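Local coordinates for protein macrophage migration inhibitory factor (Oncomelania hupensis, PDB 6LR3) that belongs to the macrophage migration inhibitory factor family, small alpha/beta proteins that assemble from three identical subunits, at residues Pro2-Asn7 with Met38-Arg43; Phe59-Cys64 with Arg98-Pro103. All coordinates share one frame; numbering follows the deposited sequence.

Both contacts are buried and join parallel strand pairs of one four-stranded sheet, each the two strands of a beta-alpha-beta unit: contact 1 pairs 3-8 with 39-43, connected through helix 19-31, contact 2 pairs 58-64 with 95-101, connected through helix 70-88. The inner strands 3-8 and 58-64 run antiparallel side by side and bring the two units together. In contact 1 aliphatic side chains, in contact 2 Val62 and Phe99, meet the helices on one face, while an arginine on the other binds a sulfate ion shared with the other subunits. The chemistry differs there: in contact 1 Arg43 is gripped by Asn7 and Asp41 of its own chain, whereas in contact 2 Arg98 finds its carboxylate partner, Glu63, on a neighbouring subunit.

Contact 1 (Pro2-Asn7 with Met38-Arg43); sequences PVITVN and MFVDLR. With SO4 (sulfate ion), chain N.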
ATOM      1  N   PRO B   2      13.363   6.159  -1.335  1.00 18.34           N
ATOM      2  CA  PRO B   2      11.944   6.409  -1.659  1.00 15.53           C
ATOM      3  C   PRO B   2      11.299   5.173  -2.280  1.00 13.82           C
ATOM      4  O   PRO B   2      12.007   4.303  -2.739  1.00 12.47           O
ATOM      5  CB  PRO B   2      11.868   7.567  -2.656  1.00 16.49           C
ATOM      6  CG  PRO B   2      13.189   8.279  -2.500  1.00 18.37           C
ATOM      7  CD  PRO B   2      14.137   7.148  -2.170  1.00 17.75           C
ATOM      8  N   VAL B   3       9.974   5.132  -2.309  1.00 13.04           N
ATOM      9  CA  VAL B   3       9.244   4.022  -2.963  1.00 13.13           C
ATOM     10  C   VAL B   3       8.239   4.660  -3.915  1.00 12.59           C
ATOM     11  O   VAL B   3       7.366   5.402  -3.458  1.00 14.01           O
ATOM     12  CB  VAL B   3       8.565   3.062  -1.978  1.00 12.86           C
ATOM     13  CG1 VAL B   3       7.837   1.970  -2.731  1.00 13.63           C
ATOM     14  CG2 VAL B   3       9.531   2.491  -0.964  1.00 13.57           C
ATOM     15  N   ILE B   4       8.319   4.314  -5.185  1.00 13.47           N
ATOM     16  CA  ILE B   4       7.292   4.669  -6.185  1.00 13.10           C
ATOM     17  C   ILE B   4       6.490   3.414  -6.464  1.00 13.65           C
ATOM     18  O   ILE B   4       7.066   2.447  -6.943  1.00 13.88           O
ATOM     19  CB  ILE B   4       7.914   5.190  -7.494  1.00 16.04           C
ATOM     20  CG1 ILE B   4       9.100   6.136  -7.288  1.00 16.67           C
ATOM     21  CG2 ILE B   4       6.801   5.833  -8.342  1.00 15.56           C
ATOM     22  CD1 ILE B   4       8.809   7.314  -6.386  1.00 18.40           C
ATOM     23  N   THR B   5       5.212   3.441  -6.173  1.00 13.04           N
ATOM     24  CA  THR B   5       4.288   2.312  -6.409  1.00 12.99           C
ATOM     25  C   THR B   5       3.348   2.722  -7.522  1.00 13.52           C
ATOM     26  O   THR B   5       2.737   3.788  -7.429  1.00 13.66           O
ATOM     27  CB  THR B   5       3.548   1.929  -5.128  1.00 13.88           C
ATOM     28  OG1 THR B   5       4.540   1.685  -4.113  1.00 14.75           O
ATOM     29  CG2 THR B   5       2.665   0.722  -5.351  1.00 15.44           C
ATOM     30  N   VAL B   6       3.280   1.921  -8.567  1.00 13.18           N
ATOM     31  CA  VAL B   6       2.410   2.207  -9.731  1.00 12.85           C
ATOM     32  C   VAL B   6       1.370   1.095  -9.808  1.00 12.60           C
ATOM     33  O   VAL B   6       1.759  -0.049 -10.052  1.00 14.12           O
ATOM     34  CB  VAL B   6       3.220   2.325 -11.021  1.00 13.58           C
ATOM     35  CG1 VAL B   6       2.331   2.559 -12.210  1.00 13.57           C
ATOM     36  CG2 VAL B   6       4.240   3.453 -10.914  1.00 14.73           C
ATOM     37  N   ASN B   7       0.109   1.440  -9.563  1.00 11.58           N
ATOM     38  CA  ASN B   7      -1.026   0.494  -9.685  1.00 12.15           C
ATOM     39  C   ASN B   7      -1.738   0.826 -10.997  1.00 12.90           C
ATOM     40  O   ASN B   7      -2.325   1.899 -11.112  1.00 13.41           O
ATOM     41  CB  ASN B   7      -1.989   0.607  -8.510  1.00 13.02           C
ATOM     42  CG  ASN B   7      -1.283   0.423  -7.191  1.00 14.33           C
ATOM     43  OD1 ASN B   7      -0.933  -0.714  -6.829  1.00 14.68           O
ATOM     44  ND2 ASN B   7      -1.012   1.524  -6.485  1.00 14.71           N
ATOM     45  N   MET B  38      16.068   3.884  -4.098  1.00 13.71           N
ATOM     46  CA  MET B  38      14.835   4.133  -4.873  1.00 15.13           C
ATOM     47  C   MET B  38      14.216   2.786  -5.270  1.00 14.28           C
ATOM     48  O   MET B  38      14.831   2.034  -6.047  1.00 14.51           O
ATOM     49  CB  MET B  38      15.136   4.945  -6.134  1.00 17.83           C
ATOM     50  CG  MET B  38      13.912   5.210  -7.016  1.00 20.94           C
ATOM     51  SD  MET B  38      12.690   6.291  -6.217  1.00 26.53           S
ATOM     52  CE  MET B  38      13.759   7.706  -5.965  1.00 27.26           C
ATOM     53  N   PHE B  39      13.022   2.501  -4.783  1.00 13.05           N
ATOM     54  CA  PHE B  39      12.245   1.344  -5.241  1.00 12.51           C
ATOM     55  C   PHE B  39      11.195   1.809  -6.226  1.00 13.24           C
ATOM     56  O   PHE B  39      10.569   2.886  -6.032  1.00 13.58           O
ATOM     57  CB  PHE B  39      11.510   0.682  -4.088  1.00 12.30           C
ATOM     58  CG  PHE B  39      12.345   0.056  -3.006  1.00 13.74           C
ATOM     59  CD1 PHE B  39      12.869   0.826  -1.994  1.00 13.35           C
ATOM     60  CD2 PHE B  39      12.513  -1.316  -2.954  1.00 13.54           C
ATOM     61  CE1 PHE B  39      13.568   0.242  -0.943  1.00 14.28           C
ATOM     62  CE2 PHE B  39      13.205  -1.899  -1.918  1.00 13.36           C
ATOM     63  CZ  PHE B  39      13.720  -1.127  -0.901  1.00 12.70           C
ATOM     64  N   VAL B  40      10.947   0.993  -7.242  1.00 13.38           N
ATOM     65  CA  VAL B  40       9.767   1.144  -8.110  1.00 14.05           C
ATOM     66  C   VAL B  40       9.062  -0.200  -8.127  1.00 13.88           C
ATOM     67  O   VAL B  40       9.639  -1.180  -8.617  1.00 15.42           O
ATOM     68  CB  VAL B  40      10.097   1.643  -9.531  1.00 14.15           C
ATOM     69  CG1 VAL B  40       8.810   1.783 -10.321  1.00 15.21           C
ATOM     70  CG2 VAL B  40      10.839   2.958  -9.495  1.00 15.45           C
ATOM     71  N   ASP B  41       7.877  -0.207  -7.545  1.00 13.95           N
ATOM     72  CA  ASP B  41       7.010  -1.392  -7.390  1.00 13.49           C
ATOM     73  C   ASP B  41       5.885  -1.237  -8.410  1.00 14.00           C
ATOM     74  O   ASP B  41       4.989  -0.408  -8.198  1.00 14.40           O
ATOM     75  CB  ASP B  41       6.569  -1.481  -5.937  1.00 14.71           C
ATOM     76  CG  ASP B  41       5.762  -2.721  -5.597  1.00 14.92           C
ATOM     77  OD1 ASP B  41       5.461  -3.462  -6.517  1.00 16.54           O
ATOM     78  OD2 ASP B  41       5.428  -2.853  -4.390  1.00 17.07           O
ATOM     79  N   LEU B  42       5.983  -1.955  -9.515  1.00 13.96           N
ATOM     80  CA  LEU B  42       5.006  -1.874 -10.619  1.00 12.59           C
ATOM     81  C   LEU B  42       3.978  -2.987 -10.482  1.00 13.87           C
ATOM     82  O   LEU B  42       4.335  -4.144 -10.562  1.00 13.67           O
ATOM     83  CB  LEU B  42       5.737  -1.968 -11.956  1.00 14.72           C
ATOM     84  CG  LEU B  42       4.839  -2.001 -13.189  1.00 15.04           C
ATOM     85  CD1 LEU B  42       3.937  -0.793 -13.276  1.00 15.71           C
ATOM     86  CD2 LEU B  42       5.684  -2.134 -14.433  1.00 16.09           C
ATOM     87  N   ARG B  43       2.741  -2.600 -10.252  1.00 14.45           N
ATOM     88  CA  ARG B  43       1.586  -3.526 -10.273  1.00 15.43           C
ATOM     89  C   ARG B  43       0.868  -3.289 -11.599  1.00 15.76           C
ATOM     90  O   ARG B  43       0.006  -2.417 -11.688  1.00 17.14           O
ATOM     91  CB  ARG B  43       0.646  -3.302  -9.093  1.00 16.40           C
ATOM     92  CG  ARG B  43       1.252  -3.656  -7.744  1.00 17.43           C
ATOM     93  CD  ARG B  43       2.111  -2.537  -7.201  1.00 18.69           C
ATOM     94  NE  ARG B  43       2.603  -2.779  -5.858  1.00 19.92           N
ATOM     95  CZ  ARG B  43       1.948  -2.491  -4.740  1.00 17.69           C
ATOM     96  NH1 ARG B  43       0.738  -1.926  -4.767  1.00 17.00           N
ATOM     97  NH2 ARG B  43       2.552  -2.708  -3.574  1.00 18.20           N
TER
HETATM   98  S   SO4 N 201      -0.121  -1.436  -1.122  1.00 18.97           S
HETATM   99  O1  SO4 N 201       1.229  -1.994  -1.252  1.00 18.39           O
HETATM  100  O2  SO4 N 201      -1.056  -2.484  -0.690  1.00 18.98           O
HETATM  101  O3  SO4 N 201      -0.551  -0.985  -2.444  1.00 19.75           O
HETATM  102  O4  SO4 N 201      -0.120  -0.332  -0.227  1.00 20.20           O
HETATM  103  O   HOH W   1       5.344  -0.567  -2.745  1.00 22.49           O
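Arg43 rises beside Asn7 on one face of the sheet, and its guanidinium lies next to Thr5. Its NH1 gives a hydrogen bond to Asn7 OD1 at 2.9 Å, lying in the amide plane on a lone pair. The methyl CG2 of Thr5 sits over the centre of one guanidinium face, 3.3 Å from Arg43 CZ. A bend at chi2 (82°) turns the arginine along its own strand toward Asp41, whose OD2 forms a salt bridge with Arg43 NH2 at 3.0 Å, met from above the carboxylate plane; the bond from Arg43 NE to Asp41 OD1 is weak. A water joins Asp41 OD2 to Thr5 OG1. At the guanidinium edge, NH1 and NH2 of Arg43 each hold one sulfate oxygen, and the Arg43 residues of the two neighbouring subunits bind the same ion. With Asn7, Asp41 and the sulfate around it, the guanidinium is fixed in rotation.

On the opposite face Ile4 and Val6 carry the apolar packing. Ile4 CG1 rests against Met38 SD (3.7 Å), and the folded thioether curls its CE onto Pro2 CG at 3.6 Å. Val6 CG1 meets Leu42 CD1 at 3.9 Å. The strands run parallel, their axes approaching to 4.6 Å, with backbone bonds such as Ile4 N to Phe39 O at 2.8 Å.

Ile4 and Val6 both press on Leu23 of helix 19-31, while Ile4 touches Met80 and Val6 Phe84 of helix 70-88; strand 58-64 flanks 3-7 on its other edge, and a strand of the second subunit continues the sheet beyond 39-41.

Contact 2 (Phe59-Cys64 with Arg98-Pro103); sequences FATVEC and RFIPVP. With SO4 (sulfate ion), chain M.
Five backbone hydrogen bonds zip Phe59-Cys64 to Arg98-Pro103 in parallel register, among them Ile100 N to Val62 O at 2.7 Å and Val62 N to Arg98 O at 2.9 Å. The last, from Val102 N to Cys64 O, arrives from above the carbonyl plane.

Apolar contacts lie on both faces. Val62 CB packs on Phe99 CD1 at 3.8 Å, the two side chains pointing the same way toward helix 70-88. On the other face Ile100 fits between Thr61 and Glu63: its CB lies 3.9 Å from Glu63 CG, and its extended branch (chi2 -180°) takes CD1 to within 3.9 Å of Thr61 CB. Phe59 runs alongside Arg98, with CE1 4.0 Å from Arg98 CB.

The charged contacts gather on this same face. Arg98 stretches straight from CG to NE, leading its guanidinium away from strand 59-64; Ile100 CD1 covers one guanidinium face, and NH1 binds sulfate O1 at the edge, 2.7 Å away. Arg98 of both neighbouring subunits binds this ion too. Arg98 NH1 also forms a salt bridge with Glu63 of the third subunit, and Glu63 in turn pairs with Arg98 of the second subunit.

Two parallel strands joined through a helix form a beta-alpha-beta unit, and their sheet, extended between subunits, is characteristic of the trimeric macrophage migration inhibitory factor fold.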
ATOM      1  N   PHE B  59      -3.226   4.601 -10.447  1.00 12.13           N
ATOM      2  CA  PHE B  59      -3.074   5.193  -9.110  1.00 12.85           C
ATOM      3  C   PHE B  59      -1.655   4.900  -8.680  1.00 12.76           C
ATOM      4  O   PHE B  59      -1.278   3.727  -8.567  1.00 13.01           O
ATOM      5  CB  PHE B  59      -4.084   4.632  -8.112  1.00 13.05           C
ATOM      6  CG  PHE B  59      -3.818   5.134  -6.721  1.00 13.61           C
ATOM      7  CD1 PHE B  59      -3.801   6.487  -6.473  1.00 14.06           C
ATOM      8  CD2 PHE B  59      -3.579   4.266  -5.668  1.00 14.53           C
ATOM      9  CE1 PHE B  59      -3.527   6.980  -5.210  1.00 14.40           C
ATOM     10  CE2 PHE B  59      -3.316   4.751  -4.397  1.00 14.52           C
ATOM     11  CZ  PHE B  59      -3.295   6.116  -4.172  1.00 15.75           C
ATOM     12  N   ALA B  60      -0.870   5.947  -8.455  1.00 13.07           N
ATOM     13  CA  ALA B  60       0.534   5.777  -8.058  1.00 13.04           C
ATOM     14  C   ALA B  60       0.755   6.449  -6.705  1.00 12.70           C
ATOM     15  O   ALA B  60       0.014   7.402  -6.383  1.00 13.40           O
ATOM     16  CB  ALA B  60       1.457   6.326  -9.107  1.00 13.02           C
ATOM     17  N   THR B  61       1.745   5.979  -5.968  1.00 12.23           N
ATOM     18  CA  THR B  61       2.141   6.590  -4.694  1.00 12.58           C
ATOM     19  C   THR B  61       3.651   6.839  -4.713  1.00 13.67           C
ATOM     20  O   THR B  61       4.422   6.056  -5.280  1.00 12.41           O
ATOM     21  CB  THR B  61       1.678   5.781  -3.481  1.00 14.65           C
ATOM     22  OG1 THR B  61       2.354   4.529  -3.446  1.00 15.10           O
ATOM     23  CG2 THR B  61       0.182   5.548  -3.481  1.00 14.36           C
ATOM     24  N   VAL B  62       4.035   7.900  -4.027  1.00 14.32           N
ATOM     25  CA  VAL B  62       5.435   8.306  -3.842  1.00 14.95           C
ATOM     26  C   VAL B  62       5.678   8.429  -2.352  1.00 14.45           C
ATOM     27  O   VAL B  62       5.124   9.309  -1.754  1.00 16.79           O
ATOM     28  CB  VAL B  62       5.735   9.622  -4.566  1.00 14.25           C
ATOM     29  CG1 VAL B  62       7.168  10.056  -4.321  1.00 14.02           C
ATOM     30  CG2 VAL B  62       5.419   9.502  -6.060  1.00 13.82           C
ATOM     31  N   GLU B  63       6.389   7.469  -1.777  1.00 13.65           N
ATOM     32  CA  GLU B  63       6.783   7.460  -0.355  1.00 14.09           C
ATOM     33  C   GLU B  63       8.202   8.018  -0.285  1.00 14.92           C
ATOM     34  O   GLU B  63       9.091   7.498  -0.963  1.00 14.36           O
ATOM     35  CB  GLU B  63       6.682   6.066   0.233  1.00 14.42           C
ATOM     36  CG  GLU B  63       5.255   5.549   0.347  1.00 16.61           C
ATOM     37  CD  GLU B  63       5.163   4.058   0.632  1.00 18.13           C
ATOM     38  OE1 GLU B  63       5.171   3.295  -0.343  1.00 18.78           O
ATOM     39  OE2 GLU B  63       5.158   3.669   1.840  1.00 20.79           O
ATOM     40  N   CYS B  64       8.410   9.051   0.505  1.00 14.18           N
ATOM     41  CA  CYS B  64       9.735   9.698   0.592  1.00 15.67           C
ATOM     42  C   CYS B  64       9.919  10.321   1.970  1.00 15.87           C
ATOM     43  O   CYS B  64       8.961  10.884   2.501  1.00 14.43           O
ATOM     44  CB  CYS B  64       9.889  10.748  -0.497  1.00 15.93           C
ATOM     45  SG  CYS B  64      11.597  11.328  -0.686  1.00 16.51           S
ATOM     46  N   ARG B  98      -0.599   9.933  -5.174  1.00 13.89           N
ATOM     47  CA  ARG B  98      -0.557  10.343  -3.765  1.00 14.31           C
ATOM     48  C   ARG B  98       0.906  10.413  -3.341  1.00 14.98           C
ATOM     49  O   ARG B  98       1.672   9.473  -3.552  1.00 14.34           O
ATOM     50  CB  ARG B  98      -1.331   9.378  -2.886  1.00 14.31           C
ATOM     51  CG  ARG B  98      -1.275   9.708  -1.413  1.00 14.96           C
ATOM     52  CD  ARG B  98      -2.095   8.736  -0.610  1.00 15.02           C
ATOM     53  NE  ARG B  98      -1.708   8.926   0.766  1.00 15.90           N
ATOM     54  CZ  ARG B  98      -1.580   7.988   1.673  1.00 17.89           C
ATOM     55  NH1 ARG B  98      -1.924   6.739   1.423  1.00 19.29           N
ATOM     56  NH2 ARG B  98      -1.088   8.312   2.862  1.00 19.31           N
ATOM     57  N   PHE B  99       1.254  11.529  -2.716  1.00 14.79           N
ATOM     58  CA  PHE B  99       2.586  11.805  -2.149  1.00 14.56           C
ATOM     59  C   PHE B  99       2.494  11.535  -0.646  1.00 14.66           C
ATOM     60  O   PHE B  99       1.638  12.079   0.023  1.00 13.81           O
ATOM     61  CB  PHE B  99       3.001  13.219  -2.528  1.00 15.90           C
ATOM     62  CG  PHE B  99       3.144  13.385  -4.021  1.00 15.92           C
ATOM     63  CD1 PHE B  99       4.353  13.113  -4.631  1.00 15.28           C
ATOM     64  CD2 PHE B  99       2.061  13.730  -4.805  1.00 15.83           C
ATOM     65  CE1 PHE B  99       4.482  13.227  -6.012  1.00 16.01           C
ATOM     66  CE2 PHE B  99       2.199  13.838  -6.183  1.00 16.47           C
ATOM     67  CZ  PHE B  99       3.405  13.582  -6.778  1.00 16.28           C
ATOM     68  N   ILE B 100       3.347  10.645  -0.155  1.00 14.31           N
ATOM     69  CA  ILE B 100       3.294  10.098   1.225  1.00 15.49           C
ATOM     70  C   ILE B 100       4.596  10.429   1.944  1.00 15.11           C
ATOM     71  O   ILE B 100       5.631   9.800   1.724  1.00 14.51           O
ATOM     72  CB  ILE B 100       3.012   8.593   1.214  1.00 16.20           C
ATOM     73  CG1 ILE B 100       1.788   8.247   0.358  1.00 14.46           C
ATOM     74  CG2 ILE B 100       2.884   8.108   2.656  1.00 16.71           C
ATOM     75  CD1 ILE B 100       1.454   6.782   0.305  1.00 15.72           C
ATOM     76  N   PRO B 101       4.560  11.413   2.855  1.00 17.37           N
ATOM     77  CA  PRO B 101       5.729  11.774   3.653  1.00 17.57           C
ATOM     78  C   PRO B 101       6.005  10.673   4.668  1.00 16.62           C
ATOM     79  O   PRO B 101       5.066  10.139   5.250  1.00 18.12           O
ATOM     80  CB  PRO B 101       5.353  13.074   4.375  1.00 20.29           C
ATOM     81  CG  PRO B 101       3.875  13.331   4.079  1.00 23.89           C
ATOM     82  CD  PRO B 101       3.385  12.265   3.131  1.00 19.87           C
ATOM     83  N   VAL B 102       7.257  10.262   4.762  1.00 15.87           N
ATOM     84  CA  VAL B 102       7.684   9.191   5.694  1.00 16.37           C
ATOM     85  C   VAL B 102       8.613   9.790   6.733  1.00 17.14           C
ATOM     86  O   VAL B 102       9.598  10.406   6.368  1.00 16.63           O
ATOM     87  CB  VAL B 102       8.375   8.057   4.934  1.00 16.10           C
ATOM     88  CG1 VAL B 102       8.826   6.965   5.911  1.00 15.78           C
ATOM     89  CG2 VAL B 102       7.479   7.528   3.839  1.00 17.02           C
ATOM     90  N   PRO B 103       8.326   9.640   8.031  1.00 18.12           N
ATOM     91  CA  PRO B 103       9.251  10.118   9.056  1.00 18.14           C
ATOM     92  C   PRO B 103      10.558   9.323   9.057  1.00 18.47           C
ATOM     93  O   PRO B 103      10.535   8.129   8.994  1.00 16.18           O
ATOM     94  CB  PRO B 103       8.501   9.915  10.385  1.00 19.07           C
ATOM     95  CG  PRO B 103       7.064   9.690   9.968  1.00 20.25           C
ATOM     96  CD  PRO B 103       7.136   9.006   8.606  1.00 18.97           C
TER
HETATM   97  S   SO4 M 201      -0.007   4.659   3.832  1.00 27.41           S
HETATM   98  O1  SO4 M 201      -1.158   4.695   2.964  1.00 28.45           O
HETATM   99  O2  SO4 M 201       0.038   3.363   4.495  1.00 30.53           O
HETATM  100  O3  SO4 M 201      -0.079   5.682   4.771  1.00 23.49           O
HETATM  101  O4  SO4 M 201       1.161   4.770   3.017  1.00 31.84           O